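Local coordinates for membrane lipoprotein TpN32 (PDB 1XS5), which probably serves as the periplasmic L-methionine-binding lipoprotein of an uptake system, holding the amino acid between two lobes, at residues 56-60 against 61-65; 135-138 against 139-142. All blocks are in the same frame, centred on the assembly; numbering follows the deposited sequence.

Contact 1 of 2, residues 56-60 against 61-65; sequences FFQHV and PHMQQ. With MET (methionine), chain B.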
# COMPACT_ATOMS: atom_id res chain seq x y z
N PHE A 56 1.43 9.23 -5.47
CA PHE A 56 2.30 8.15 -5.03
C PHE A 56 1.78 7.57 -3.72
O PHE A 56 2.09 8.05 -2.62
CB PHE A 56 3.74 8.71 -4.89
CG PHE A 56 4.77 7.67 -4.42
CD1 PHE A 56 4.78 6.39 -4.94
CD2 PHE A 56 5.72 8.00 -3.51
CE1 PHE A 56 5.76 5.47 -4.53
CE2 PHE A 56 6.68 7.09 -3.12
CZ PHE A 56 6.69 5.84 -3.63
N PHE A 57 0.96 6.52 -3.83
CA PHE A 57 0.40 5.91 -2.61
C PHE A 57 -0.16 4.50 -2.76
O PHE A 57 -0.49 3.88 -1.77
CB PHE A 57 -0.77 6.75 -2.08
CG PHE A 57 -2.07 6.51 -2.84
CD1 PHE A 57 -2.28 7.07 -4.10
CD2 PHE A 57 -3.08 5.72 -2.29
CE1 PHE A 57 -3.49 6.86 -4.80
CE2 PHE A 57 -4.28 5.49 -2.96
CZ PHE A 57 -4.50 6.07 -4.22
N GLN A 58 -0.23 3.97 -3.99
CA GLN A 58 -0.89 2.70 -4.21
C GLN A 58 -0.08 1.71 -5.02
O GLN A 58 0.98 2.06 -5.56
CB GLN A 58 -2.19 2.98 -4.98
CG GLN A 58 -1.93 3.32 -6.51
CD GLN A 58 -3.08 4.09 -7.21
OE1 GLN A 58 -4.20 3.63 -7.28
NE2 GLN A 58 -2.77 5.25 -7.72
N HIS A 59 -0.63 0.49 -5.14
CA HIS A 59 0.01 -0.53 -5.97
C HIS A 59 -0.87 -0.71 -7.26
O HIS A 59 -1.96 -0.14 -7.35
CB HIS A 59 0.18 -1.85 -5.19
CG HIS A 59 -1.01 -2.26 -4.39
ND1 HIS A 59 -2.24 -2.54 -4.95
CD2 HIS A 59 -1.14 -2.52 -3.07
CE1 HIS A 59 -3.07 -2.95 -4.01
NE2 HIS A 59 -2.42 -2.95 -2.86
N VAL A 60 -0.40 -1.48 -8.25
CA VAL A 60 -1.17 -1.61 -9.47
C VAL A 60 -2.59 -2.22 -9.35
O VAL A 60 -3.51 -1.74 -10.02
CB VAL A 60 -0.33 -2.34 -10.59
CG1 VAL A 60 -1.20 -2.54 -11.83
CG2 VAL A 60 0.87 -1.45 -10.99
N PRO A 61 -2.77 -3.28 -8.53
CA PRO A 61 -4.12 -3.84 -8.39
C PRO A 61 -5.11 -2.77 -7.88
O PRO A 61 -6.25 -2.74 -8.28
CB PRO A 61 -3.93 -4.99 -7.38
CG PRO A 61 -2.58 -5.54 -7.76
CD PRO A 61 -1.76 -4.22 -7.97
N HIS A 62 -4.65 -1.89 -6.99
CA HIS A 62 -5.52 -0.84 -6.48
C HIS A 62 -5.90 0.15 -7.60
O HIS A 62 -7.04 0.54 -7.72
CB HIS A 62 -4.85 -0.12 -5.30
CG HIS A 62 -5.72 0.92 -4.68
ND1 HIS A 62 -5.76 2.22 -5.14
CD2 HIS A 62 -6.64 0.84 -3.69
CE1 HIS A 62 -6.67 2.90 -4.45
NE2 HIS A 62 -7.21 2.08 -3.57
N MET A 63 -4.91 0.55 -8.38
CA MET A 63 -5.08 1.46 -9.50
C MET A 63 -6.06 0.84 -10.52
O MET A 63 -6.96 1.53 -11.05
CB MET A 63 -3.72 1.69 -10.17
CG MET A 63 -3.74 2.77 -11.23
SD MET A 63 -2.24 2.78 -12.22
CE MET A 63 -2.44 1.22 -13.19
N GLN A 64 -5.87 -0.45 -10.79
CA GLN A 64 -6.77 -1.17 -11.72
C GLN A 64 -8.17 -1.18 -11.20
O GLN A 64 -9.11 -0.93 -11.97
CB GLN A 64 -6.26 -2.60 -11.98
CG GLN A 64 -4.98 -2.54 -12.80
CD GLN A 64 -4.27 -3.88 -12.96
OE1 GLN A 64 -4.41 -4.78 -12.11
NE2 GLN A 64 -3.47 -4.01 -14.03
N GLN A 65 -8.34 -1.44 -9.91
CA GLN A 65 -9.66 -1.43 -9.32
C GLN A 65 -10.27 -0.04 -9.55
O GLN A 65 -11.44 0.08 -9.96
CB GLN A 65 -9.56 -1.72 -7.81
CG GLN A 65 -10.88 -2.08 -7.08
CD GLN A 65 -11.87 -0.92 -6.95
OE1 GLN A 65 -11.49 0.23 -6.68
NE2 GLN A 65 -13.17 -1.24 -7.11
N MET B . 1.16 1.45 0.81
CA MET B . 0.01 0.49 0.62
C MET B . 0.45 -0.99 0.55
O MET B . -0.18 -1.84 1.23
CB MET B . -0.75 0.83 -0.68
CG MET B . -2.07 0.09 -0.77
SD MET B . -3.00 0.40 -2.29
CE MET B . -3.72 2.03 -1.84
OXT MET B . 1.42 -1.28 -0.18
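The His62 ring carries CE of the bound methionine over the centre of one face, 3.6 Å above the plane, while Gln58 OE1 sits at its edge, in plane. On the His59 ring the ligand sulfur SD takes one face, offset toward the rim, with NE2 to SD at 3.4 Å, and His62 N lies near the edge. Phe57 comes in obliquely, its CE2 3.8 Å from His62 CE1, and its ring also meets the ligand methyl. With CG anti to the backbone N (chi1 -177°), His62 sets its ring across the side chain of Gln58, the amide turned 58° from the ring, and ND1 donates a nearly straight bond to OE1 (3.0 Å, 171°), tilted from the carbonyl plane. His59 is the N-cap of helix 60-70: its ND1 accepts from His62 N at 3.2 Å, while His59 O receives Met63 N in an i-to-i+4 bond. Val60 O to Gln64 N, at 2.8 Å, is the next. Asn44 OD1 receives Gln58 NE2, and Asn112 OD1 is bonded to His59 NE2. This is a worked case of a strand-to-helix junction that lines part of the methionine pocket. The amide orientation leaves OE1 to accept the ND1 proton of His62, and a capping acceptor at ND1 is consistent with His59 carrying its proton on NE2; the bonds at these nitrogens fix how both rings are turned against the thioether.

Contact 2 of 2, residues 135-138 against 139-142; sequences FATV and EDVQ
Residues 137-141 wind through a single turn of 3-10 helix, two overlapping i-to-i+3 turns that lead straight into strand 141-143. Asp140 N donates to Thr137 O at 2.8 Å, and Val141 N to Val138 O at 3.1 Å. Both donors stand above the carbonyl plane of their acceptor, off its lone pairs. The side chain of Asp140 then bridges back across the turn: CG lies anti to the carbonyl carbon (chi1 -66°), which swings the carboxylate back toward the start of the turn, where OD2 accepts Thr137 N at 2.9 Å. Ala136 CA lies 3.2 Å from the same OD2. The other oxygen, OD1, forms a salt bridge with Arg129, so the carboxylate joins the turn to the chain just after strand 127-128, which pairs antiparallel with 141-143. Glu113 of helix 110-122 takes Val138 N, fixing the turn against that helix. Val141 brings CG2 to 3.3 Å from Val138 O. On the solvent side, Glu139 crosses Thr137 at a slant, and its extended chain places OE2 2.9 Å from Thr137 OG1.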
# COMPACT_ATOMS: atom_id res chain seq x y z
N PHE A 135 -9.79 -9.00 -7.01
CA PHE A 135 -10.64 -8.20 -6.10
C PHE A 135 -11.56 -9.00 -5.18
O PHE A 135 -12.63 -8.52 -4.75
CB PHE A 135 -11.44 -7.17 -6.91
CG PHE A 135 -10.60 -6.38 -7.86
CD1 PHE A 135 -9.37 -5.87 -7.46
CD2 PHE A 135 -10.98 -6.24 -9.19
CE1 PHE A 135 -8.52 -5.25 -8.35
CE2 PHE A 135 -10.12 -5.60 -10.11
CZ PHE A 135 -8.88 -5.11 -9.68
N ALA A 136 -11.14 -10.22 -4.87
CA ALA A 136 -11.87 -11.14 -4.00
C ALA A 136 -12.20 -10.52 -2.64
O ALA A 136 -11.41 -9.71 -2.10
CB ALA A 136 -11.03 -12.42 -3.82
N THR A 137 -13.35 -10.90 -2.07
CA THR A 137 -13.72 -10.40 -0.74
C THR A 137 -14.09 -11.55 0.18
O THR A 137 -14.00 -12.71 -0.18
CB THR A 137 -14.93 -9.44 -0.78
OG1 THR A 137 -16.05 -10.11 -1.37
CG2 THR A 137 -14.59 -8.16 -1.56
N VAL A 138 -14.55 -11.22 1.38
CA VAL A 138 -14.91 -12.24 2.33
C VAL A 138 -15.98 -13.20 1.79
O VAL A 138 -16.04 -14.34 2.25
CB VAL A 138 -15.43 -11.61 3.65
CG1 VAL A 138 -14.30 -10.84 4.33
CG2 VAL A 138 -16.63 -10.68 3.34
N GLU A 139 -16.81 -12.74 0.84
CA GLU A 139 -17.87 -13.58 0.26
C GLU A 139 -17.27 -14.73 -0.57
O GLU A 139 -17.94 -15.73 -0.86
CB GLU A 139 -18.78 -12.74 -0.65
CG GLU A 139 -18.25 -12.63 -2.07
CD GLU A 139 -18.90 -11.51 -2.89
OE1 GLU A 139 -20.14 -11.56 -3.13
OE2 GLU A 139 -18.16 -10.57 -3.30
N ASP A 140 -16.01 -14.57 -0.96
CA ASP A 140 -15.30 -15.58 -1.73
C ASP A 140 -14.59 -16.63 -0.87
O ASP A 140 -13.88 -17.48 -1.39
CB ASP A 140 -14.26 -14.90 -2.65
CG ASP A 140 -14.91 -14.04 -3.73
OD1 ASP A 140 -15.80 -14.57 -4.43
OD2 ASP A 140 -14.54 -12.85 -3.90
N VAL A 141 -14.75 -16.56 0.44
CA VAL A 141 -14.08 -17.53 1.31
C VAL A 141 -14.80 -18.86 1.21
O VAL A 141 -15.95 -18.96 1.60
CB VAL A 141 -14.09 -17.08 2.79
CG1 VAL A 141 -13.55 -18.19 3.67
CG2 VAL A 141 -13.22 -15.84 2.94
N GLN A 142 -14.14 -19.90 0.72
CA GLN A 142 -14.81 -21.19 0.60
C GLN A 142 -14.77 -22.08 1.84
O GLN A 142 -15.66 -22.92 2.05
CB GLN A 142 -14.26 -21.94 -0.60
CG GLN A 142 -14.82 -23.34 -0.72
CD GLN A 142 -14.14 -24.12 -1.80
OE1 GLN A 142 -13.57 -25.18 -1.54
NE2 GLN A 142 -14.19 -23.59 -3.01

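Overall arrangement
From the N terminus the chain first reaches contact 1, where strand 54-59 of the six-stranded sheet ends and helix 60-70 begins. It then runs through strand 74-82 and passes into the second sheet before contact 2, where the loop after strand 127-128 returns into strand 141-143 to complete a two-stranded hairpin. The contacts are in series, neither nested nor crossed, with centres about 19 Å apart. Yet they touch: the Phe135 ring, at the start of contact 2, packs on helix 60-70, its CE1 3.4 Å from Pro61 O. Helix 110-122 borders both, meeting His59 and His62 of contact 1 and Thr137 of contact 2, and so links the methionine pocket to the hairpin.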